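Local coordinates for protein probable aminotransferase (Pseudomonas aeruginosa, PDB 5YKR) that belongs to the class-III aminotransferases, a family of pyridoxal-phosphate enzymes, and carries the cofactor covalently attached to a lysine, at residues V12-F23 against I409-R420; E25-A33 against T70-V78. All coordinates share one frame; numbering follows the deposited sequence.

Contact 1 (V12-F23 against I409-R420)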
# COMPACT_ATOMS: atom_id res chain seq x y z
N VAL A 12 -3.59 27.80 -28.44
CA VAL A 12 -3.80 26.75 -27.42
C VAL A 12 -4.52 27.32 -26.21
O VAL A 12 -5.49 26.75 -25.72
CB VAL A 12 -2.46 26.08 -26.98
CG1 VAL A 12 -2.72 25.01 -25.92
CG2 VAL A 12 -1.72 25.44 -28.15
N GLU A 13 -4.03 28.45 -25.71
CA GLU A 13 -4.67 29.07 -24.55
C GLU A 13 -6.14 29.44 -24.84
O GLU A 13 -7.02 29.23 -24.01
CB GLU A 13 -3.88 30.33 -24.16
CG GLU A 13 -4.57 31.25 -23.17
CD GLU A 13 -4.50 30.74 -21.76
OE1 GLU A 13 -4.11 29.56 -21.56
OE2 GLU A 13 -4.85 31.49 -20.86
N THR A 14 -6.41 29.98 -26.05
CA THR A 14 -7.77 30.35 -26.43
C THR A 14 -8.71 29.13 -26.45
O THR A 14 -9.81 29.16 -25.90
CB THR A 14 -7.78 31.06 -27.81
OG1 THR A 14 -7.02 32.26 -27.68
CG2 THR A 14 -9.19 31.41 -28.27
N LEU A 15 -8.26 28.07 -27.08
CA LEU A 15 -9.03 26.83 -27.14
C LEU A 15 -9.23 26.26 -25.77
O LEU A 15 -10.31 25.84 -25.44
CB LEU A 15 -8.35 25.81 -28.07
CG LEU A 15 -9.12 24.48 -28.23
CD1 LEU A 15 -10.53 24.73 -28.70
CD2 LEU A 15 -8.38 23.54 -29.14
N PHE A 16 -8.17 26.30 -24.95
CA PHE A 16 -8.25 25.73 -23.61
C PHE A 16 -9.27 26.46 -22.78
O PHE A 16 -10.08 25.86 -22.12
CB PHE A 16 -6.87 25.73 -22.95
CG PHE A 16 -6.81 25.01 -21.61
CD1 PHE A 16 -7.36 23.76 -21.44
CD2 PHE A 16 -6.10 25.57 -20.53
CE1 PHE A 16 -7.27 23.11 -20.20
CE2 PHE A 16 -6.02 24.92 -19.31
CZ PHE A 16 -6.60 23.69 -19.16
N LYS A 17 -9.23 27.80 -22.79
CA LYS A 17 -10.25 28.57 -22.06
C LYS A 17 -11.68 28.27 -22.51
O LYS A 17 -12.57 28.16 -21.69
CB LYS A 17 -10.00 30.06 -22.21
CG LYS A 17 -9.23 30.69 -21.08
CD LYS A 17 -9.10 32.21 -21.34
CE LYS A 17 -10.44 32.95 -21.37
NZ LYS A 17 -10.62 33.98 -20.32
N ARG A 18 -11.90 28.17 -23.81
CA ARG A 18 -13.22 27.81 -24.34
C ARG A 18 -13.63 26.42 -23.85
O ARG A 18 -14.77 26.22 -23.46
CB ARG A 18 -13.21 27.84 -25.88
CG ARG A 18 -14.58 27.68 -26.49
CD ARG A 18 -14.52 27.76 -28.02
NE ARG A 18 -13.84 26.68 -28.77
CZ ARG A 18 -14.12 25.37 -28.72
NH1 ARG A 18 -15.01 24.89 -27.89
NH2 ARG A 18 -13.46 24.51 -29.49
N GLU A 19 -12.70 25.48 -23.83
CA GLU A 19 -13.01 24.11 -23.42
C GLU A 19 -13.25 24.03 -21.90
O GLU A 19 -14.04 23.22 -21.42
CB GLU A 19 -11.90 23.15 -23.89
CG GLU A 19 -11.88 22.97 -25.41
CD GLU A 19 -13.16 22.39 -25.96
OE1 GLU A 19 -13.68 21.44 -25.37
OE2 GLU A 19 -13.67 22.90 -26.98
N LEU A 20 -12.59 24.89 -21.13
CA LEU A 20 -12.87 24.96 -19.69
C LEU A 20 -14.30 25.45 -19.44
O LEU A 20 -15.00 24.91 -18.57
CB LEU A 20 -11.84 25.84 -18.96
CG LEU A 20 -10.46 25.23 -18.76
CD1 LEU A 20 -9.47 26.33 -18.36
CD2 LEU A 20 -10.48 24.08 -17.74
N ARG A 21 -14.74 26.45 -20.22
CA ARG A 21 -16.14 26.88 -20.11
C ARG A 21 -17.11 25.78 -20.53
O ARG A 21 -18.09 25.52 -19.81
CB ARG A 21 -16.37 28.16 -20.93
CG ARG A 21 -17.74 28.74 -20.78
CD ARG A 21 -17.77 30.19 -21.29
NE ARG A 21 -17.23 30.37 -22.65
CZ ARG A 21 -17.85 30.02 -23.78
NH1 ARG A 21 -19.07 29.44 -23.76
NH2 ARG A 21 -17.24 30.22 -24.95
N ARG A 22 -16.81 25.11 -21.65
CA ARG A 22 -17.60 23.95 -22.11
C ARG A 22 -17.63 22.87 -21.03
O ARG A 22 -18.66 22.27 -20.79
CB ARG A 22 -17.00 23.39 -23.40
CG ARG A 22 -17.77 22.29 -24.11
CD ARG A 22 -17.04 21.71 -25.37
NE ARG A 22 -16.86 22.68 -26.41
CZ ARG A 22 -17.83 23.08 -27.25
NH1 ARG A 22 -19.07 22.59 -27.15
NH2 ARG A 22 -17.60 23.98 -28.16
N PHE A 23 -16.51 22.66 -20.34
CA PHE A 23 -16.45 21.62 -19.31
C PHE A 23 -17.45 21.97 -18.17
O PHE A 23 -18.19 21.10 -17.66
CB PHE A 23 -15.04 21.48 -18.77
CG PHE A 23 -14.96 20.53 -17.63
CD1 PHE A 23 -15.25 20.95 -16.34
CD2 PHE A 23 -14.67 19.20 -17.86
CE1 PHE A 23 -15.21 20.06 -15.29
CE2 PHE A 23 -14.66 18.29 -16.80
CZ PHE A 23 -14.93 18.73 -15.51
N ILE A 409 -0.38 22.36 -23.44
CA ILE A 409 -0.78 21.62 -24.64
C ILE A 409 -1.43 20.31 -24.21
O ILE A 409 -2.51 19.94 -24.70
CB ILE A 409 0.40 21.36 -25.59
CG1 ILE A 409 0.94 22.70 -26.14
CG2 ILE A 409 -0.03 20.40 -26.69
CD1 ILE A 409 2.31 22.56 -26.80
N GLU A 410 -0.81 19.62 -23.25
CA GLU A 410 -1.37 18.38 -22.74
C GLU A 410 -2.78 18.53 -22.16
O GLU A 410 -3.70 17.78 -22.50
CB GLU A 410 -0.43 17.76 -21.72
CG GLU A 410 0.85 17.26 -22.34
CD GLU A 410 1.92 16.86 -21.32
OE1 GLU A 410 1.58 16.43 -20.20
OE2 GLU A 410 3.11 16.91 -21.71
N ALA A 411 -2.98 19.56 -21.34
CA ALA A 411 -4.29 19.81 -20.76
C ALA A 411 -5.33 20.11 -21.84
O ALA A 411 -6.45 19.62 -21.79
CB ALA A 411 -4.22 20.93 -19.74
N CYS A 412 -4.96 20.93 -22.82
CA CYS A 412 -5.88 21.25 -23.89
C CYS A 412 -6.32 20.05 -24.71
O CYS A 412 -7.51 19.88 -24.94
CB CYS A 412 -5.27 22.31 -24.77
SG CYS A 412 -6.39 23.00 -26.02
N LEU A 413 -5.38 19.20 -25.12
CA LEU A 413 -5.73 18.01 -25.89
C LEU A 413 -6.60 17.09 -25.06
O LEU A 413 -7.59 16.56 -25.54
CB LEU A 413 -4.46 17.28 -26.34
CG LEU A 413 -3.52 17.96 -27.36
CD1 LEU A 413 -2.35 17.07 -27.72
CD2 LEU A 413 -4.27 18.39 -28.55
N HIS A 414 -6.20 16.88 -23.80
CA HIS A 414 -6.96 15.99 -22.94
C HIS A 414 -8.38 16.50 -22.70
O HIS A 414 -9.33 15.70 -22.73
CB HIS A 414 -6.29 15.80 -21.59
CG HIS A 414 -5.08 14.92 -21.60
ND1 HIS A 414 -3.86 15.25 -22.13
CD2 HIS A 414 -4.90 13.69 -21.05
CE1 HIS A 414 -3.00 14.25 -21.96
NE2 HIS A 414 -3.61 13.30 -21.29
N LEU A 415 -8.53 17.80 -22.49
CA LEU A 415 -9.86 18.34 -22.21
C LEU A 415 -10.75 18.35 -23.45
O LEU A 415 -11.95 18.09 -23.34
CB LEU A 415 -9.75 19.77 -21.65
CG LEU A 415 -11.05 20.41 -21.16
CD1 LEU A 415 -11.75 19.55 -20.12
CD2 LEU A 415 -10.77 21.79 -20.61
N TYR A 416 -10.18 18.67 -24.61
CA TYR A 416 -10.95 18.64 -25.87
C TYR A 416 -11.55 17.26 -26.06
O TYR A 416 -12.74 17.12 -26.38
CB TYR A 416 -10.03 19.02 -27.02
CG TYR A 416 -10.74 19.23 -28.33
CD1 TYR A 416 -11.08 18.16 -29.12
CD2 TYR A 416 -11.09 20.51 -28.76
CE1 TYR A 416 -11.70 18.33 -30.35
CE2 TYR A 416 -11.72 20.70 -29.97
CZ TYR A 416 -12.04 19.58 -30.75
OH TYR A 416 -12.68 19.74 -31.95
N LEU A 417 -10.75 16.22 -25.83
CA LEU A 417 -11.23 14.85 -25.96
C LEU A 417 -12.27 14.51 -24.90
O LEU A 417 -13.32 13.91 -25.19
CB LEU A 417 -10.08 13.85 -25.99
CG LEU A 417 -9.64 13.50 -27.39
CD1 LEU A 417 -9.04 14.70 -28.11
CD2 LEU A 417 -8.66 12.39 -27.44
N LEU A 418 -12.00 14.90 -23.66
CA LEU A 418 -12.95 14.61 -22.55
C LEU A 418 -14.34 15.18 -22.83
O LEU A 418 -15.37 14.50 -22.71
CB LEU A 418 -12.37 15.16 -21.23
CG LEU A 418 -13.18 14.91 -19.96
CD1 LEU A 418 -12.24 14.90 -18.73
CD2 LEU A 418 -14.35 15.87 -19.76
N ASN A 419 -14.36 16.45 -23.24
CA ASN A 419 -15.65 17.11 -23.53
C ASN A 419 -16.41 16.51 -24.71
O ASN A 419 -17.59 16.84 -24.90
CB ASN A 419 -15.42 18.62 -23.80
CG ASN A 419 -15.18 19.45 -22.54
OD1 ASN A 419 -15.59 19.11 -21.43
ND2 ASN A 419 -14.48 20.59 -22.74
N ARG A 420 -15.76 15.65 -25.48
CA ARG A 420 -16.38 14.98 -26.62
C ARG A 420 -16.38 13.46 -26.45
O ARG A 420 -16.54 12.71 -27.40
CB ARG A 420 -15.69 15.43 -27.92
CG ARG A 420 -15.96 16.90 -28.24
CD ARG A 420 -14.97 17.45 -29.25
NE ARG A 420 -15.15 18.89 -29.43
CZ ARG A 420 -14.78 19.83 -28.58
NH1 ARG A 420 -14.19 19.51 -27.42
NH2 ARG A 420 -15.04 21.11 -28.83

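Contact 2 (E25-A33 against T70-V78)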
# COMPACT_ATOMS: atom_id res chain seq x y z
N GLU A 25 -20.15 23.83 -18.38
CA GLU A 25 -21.52 23.73 -18.90
C GLU A 25 -22.00 22.29 -18.99
O GLU A 25 -23.13 22.02 -18.67
CB GLU A 25 -21.65 24.36 -20.28
CG GLU A 25 -21.47 25.86 -20.35
CD GLU A 25 -21.29 26.35 -21.80
OE1 GLU A 25 -21.60 25.59 -22.79
OE2 GLU A 25 -20.82 27.51 -21.94
N LEU A 26 -21.11 21.39 -19.40
CA LEU A 26 -21.47 19.98 -19.61
C LEU A 26 -21.51 19.16 -18.34
O LEU A 26 -22.18 18.13 -18.32
CB LEU A 26 -20.43 19.32 -20.55
CG LEU A 26 -20.52 19.68 -22.03
CD1 LEU A 26 -19.32 19.12 -22.77
CD2 LEU A 26 -21.81 19.15 -22.67
N HIS A 27 -20.77 19.58 -17.30
CA HIS A 27 -20.64 18.73 -16.09
C HIS A 27 -21.06 19.44 -14.79
O HIS A 27 -20.31 19.41 -13.81
CB HIS A 27 -19.22 18.17 -16.01
CG HIS A 27 -18.69 17.64 -17.31
ND1 HIS A 27 -17.95 18.42 -18.20
CD2 HIS A 27 -18.82 16.42 -17.90
CE1 HIS A 27 -17.63 17.68 -19.25
NE2 HIS A 27 -18.15 16.47 -19.10
N PRO A 28 -22.28 20.00 -14.73
CA PRO A 28 -22.60 20.80 -13.54
C PRO A 28 -22.72 20.01 -12.23
O PRO A 28 -22.37 20.52 -11.18
CB PRO A 28 -23.94 21.48 -13.92
CG PRO A 28 -24.55 20.55 -14.94
CD PRO A 28 -23.35 20.05 -15.73
N ARG A 29 -23.21 18.79 -12.29
CA ARG A 29 -23.33 17.99 -11.09
C ARG A 29 -21.95 17.58 -10.56
O ARG A 29 -21.75 17.58 -9.36
CB ARG A 29 -24.23 16.78 -11.31
CG ARG A 29 -25.65 17.15 -11.63
CD ARG A 29 -26.48 15.94 -11.99
NE ARG A 29 -26.64 15.03 -10.87
CZ ARG A 29 -27.40 13.94 -10.90
NH1 ARG A 29 -28.13 13.62 -11.99
NH2 ARG A 29 -27.49 13.18 -9.82
N SER A 30 -20.99 17.27 -11.42
CA SER A 30 -19.62 17.03 -10.92
C SER A 30 -19.03 18.28 -10.29
O SER A 30 -18.37 18.18 -9.26
CB SER A 30 -18.70 16.46 -12.03
OG SER A 30 -19.00 15.09 -12.20
N ALA A 31 -19.33 19.45 -10.87
CA ALA A 31 -18.85 20.72 -10.29
C ALA A 31 -19.46 21.00 -8.92
O ALA A 31 -18.79 21.44 -8.01
CB ALA A 31 -19.07 21.88 -11.25
N GLN A 32 -20.75 20.72 -8.78
CA GLN A 32 -21.42 20.85 -7.50
C GLN A 32 -20.82 19.89 -6.48
O GLN A 32 -20.57 20.25 -5.31
CB GLN A 32 -22.93 20.61 -7.70
CG GLN A 32 -23.83 20.54 -6.47
CD GLN A 32 -25.31 20.27 -6.88
OE1 GLN A 32 -25.61 19.58 -7.89
NE2 GLN A 32 -26.24 20.83 -6.10
N ALA A 33 -20.59 18.66 -6.93
CA ALA A 33 -19.95 17.68 -6.06
C ALA A 33 -18.57 18.15 -5.60
O ALA A 33 -18.18 17.92 -4.47
CB ALA A 33 -19.86 16.32 -6.74
N THR A 70 -19.84 6.19 -17.48
CA THR A 70 -20.90 7.18 -17.43
C THR A 70 -20.72 8.00 -16.17
O THR A 70 -20.54 7.43 -15.09
CB THR A 70 -22.29 6.52 -17.42
OG1 THR A 70 -22.45 5.67 -18.55
CG2 THR A 70 -23.38 7.55 -17.41
N ASP A 71 -20.72 9.31 -16.29
CA ASP A 71 -20.58 10.20 -15.14
C ASP A 71 -21.94 10.56 -14.52
O ASP A 71 -22.99 10.17 -15.01
CB ASP A 71 -19.70 11.41 -15.48
CG ASP A 71 -20.36 12.45 -16.37
OD1 ASP A 71 -21.60 12.42 -16.51
OD2 ASP A 71 -19.62 13.33 -16.88
N ILE A 72 -21.92 11.33 -13.44
CA ILE A 72 -23.15 11.66 -12.75
C ILE A 72 -24.00 12.70 -13.44
O ILE A 72 -25.14 12.89 -13.06
CB ILE A 72 -22.90 12.04 -11.27
CG1 ILE A 72 -22.04 13.30 -11.13
CG2 ILE A 72 -22.30 10.85 -10.48
CD1 ILE A 72 -22.05 13.85 -9.70
N ASP A 73 -23.44 13.35 -14.48
CA ASP A 73 -24.20 14.22 -15.38
C ASP A 73 -24.82 13.44 -16.56
O ASP A 73 -25.44 14.05 -17.43
CB ASP A 73 -23.34 15.38 -15.87
CG ASP A 73 -23.10 16.41 -14.78
OD1 ASP A 73 -24.05 17.20 -14.47
OD2 ASP A 73 -21.97 16.45 -14.24
N GLY A 74 -24.63 12.11 -16.61
CA GLY A 74 -25.13 11.33 -17.71
C GLY A 74 -24.31 11.34 -18.97
O GLY A 74 -24.70 10.73 -19.96
N GLN A 75 -23.14 11.98 -18.94
CA GLN A 75 -22.23 11.94 -20.06
C GLN A 75 -21.59 10.58 -20.14
O GLN A 75 -21.23 9.99 -19.08
CB GLN A 75 -21.14 12.99 -19.93
CG GLN A 75 -21.65 14.42 -19.96
CD GLN A 75 -22.02 14.84 -21.34
OE1 GLN A 75 -23.18 14.94 -21.64
NE2 GLN A 75 -21.01 14.99 -22.22
N GLN A 76 -21.40 10.10 -21.35
CA GLN A 76 -20.80 8.79 -21.62
C GLN A 76 -19.47 8.97 -22.28
O GLN A 76 -19.31 9.84 -23.12
CB GLN A 76 -21.72 7.92 -22.47
CG GLN A 76 -22.99 7.55 -21.72
CD GLN A 76 -23.80 6.46 -22.40
OE1 GLN A 76 -23.29 5.45 -22.92
NE2 GLN A 76 -25.10 6.68 -22.42
N TYR A 77 -18.51 8.11 -21.94
CA TYR A 77 -17.16 8.17 -22.43
C TYR A 77 -16.68 6.79 -22.87
O TYR A 77 -17.11 5.78 -22.28
CB TYR A 77 -16.19 8.66 -21.33
CG TYR A 77 -16.62 9.94 -20.66
CD1 TYR A 77 -17.55 9.93 -19.64
CD2 TYR A 77 -16.12 11.18 -21.07
CE1 TYR A 77 -18.01 11.11 -19.06
CE2 TYR A 77 -16.52 12.35 -20.45
CZ TYR A 77 -17.47 12.32 -19.45
OH TYR A 77 -17.86 13.53 -18.89
N VAL A 78 -15.79 6.77 -23.85
CA VAL A 78 -14.90 5.64 -24.05
C VAL A 78 -13.62 5.96 -23.27
O VAL A 78 -13.09 7.08 -23.28
CB VAL A 78 -14.56 5.28 -25.51
CG1 VAL A 78 -14.19 6.44 -26.29
CG2 VAL A 78 -13.42 4.29 -25.57
O HOH W 1 -18.03 15.35 -21.65
O HOH W 2 -19.93 14.95 -14.68

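Contact 1 (V12-F23 against I409-R420)
Glu19 and Arg420 form a salt bridge in which the guanidinium grips end-on, Arg420 NH1 reaching Glu19 OE1 and NH2 reaching OE2, each at 2.9 Å. The two groups are not coplanar: their planes lie 48° apart, and NH1 comes from above the carboxylate plane. Each carboxylate oxygen takes a second donor from the opposite face of its plane. Asn419 ND2 approaches OE1 on the anti side at 2.9 Å, almost straight (174°), while Arg22 NE, from Glu19's own helix, meets OE2. The same Asn419 nitrogen donates to Glu19 O at 3.0 Å, spending both hydrogens on one residue; Asn419 OD1, turned to Phe23, is buried without a partner. Arg420 NH1 also bonds Tyr416 O and lies 3.4 Å above the Tyr416 ring, over its centre. Arg18 completes the salt-bridge network, and the surrounding arginines together probably keep the carboxylate ionised. Arg18 and Tyr416 also bond Glu455 of helix 439-456.

The two helices run in the same general sense, axes 9.3 Å apart and crossing at 40°, and Leu415 is a knob in a hole lined by Phe16, Glu19, Leu20 and Phe23. Its CD2 lies against Leu20 CD2 (3.7 Å) and its CD1 against Phe23 CD2. Toward the start of both segments, Cys412 SG nestles against Leu15 CD2 at 3.7 Å. Phe16 CZ rests on Ala411 CB, and Val12 CG1 touches Cys412 CB.

Contact 2 (E25-A33 against T70-V78)
Asp73 reaches from a beta turn to the backbone amides of Arg29 and Ser30 in the first turn of helix 28-37. Its CB lies 3.9 Å from Leu26 O, and CG, directed away from the carbonyl carbon and beside the backbone N (chi1 -73°), comes near Arg29 N and His27 CA. The carboxylate then divides its oxygens between the two amides. OD1 of Asp73 receives Arg29 N at 2.8 Å on its syn lone pair, while also lying close to Pro28 CD and Arg29 CB. Asp73 OD2 receives Ser30 N at 3.1 Å, again on the syn side but 21° out of plane. Asp73 thus accepts two amides of the first helical turn, just after His27 at the N-cap position; the negative charge facing the helix N terminus is probably favourable. A water also donates to OD2 and is bonded to Ser30 OG, which has a further partner in Leu60 N.

The turn, type I from Asp71 to Gly74, is braced by Asp71, whose OD1 accepts Gln75 N. Tyr77 OH donates to Asp71 OD2 at 2.7 Å; both oxygens lie at the edge of the His27 ring, near its plane. His27 NE2 shares a second water with Gln75 NE2, while ND1 bonds Phe23 O in the preceding helix. Ile72 O lies over one face of the Arg29 guanidinium, and Ile72 CD1 packs against Arg29 O (3.8 Å) and more distantly Ala33 CB (4.4 Å).

The contact thus sets the junction of helices 9-26 and 28-37 over the hairpin of strands 68-71 and 76-79, whose sheet continues to strands 61-65 and 422-423; Glu115 and Leu118 of the second subunit pack against Arg29, Ile72 and Ala33.

Overall arrangement
From the N terminus, helix 9-26 enters contact 1 first, and its last turn passes directly into contact 2 at the junction with helix 28-37. Contact 2 closes a short loop when the chain returns through strands 68-71 and 76-79. Contact 1 closes only after almost the whole of the remaining fold, when helix 407-418 arrives, so the shorter loop is nested inside the longer. The two centres lie about 16 Å apart, and the sites touch where Leu418 and Asn419 pack against Leu26, His27 and Tyr77. Together they fasten the N-terminal helices to a late helix and the four-stranded sheet, beside the second subunit.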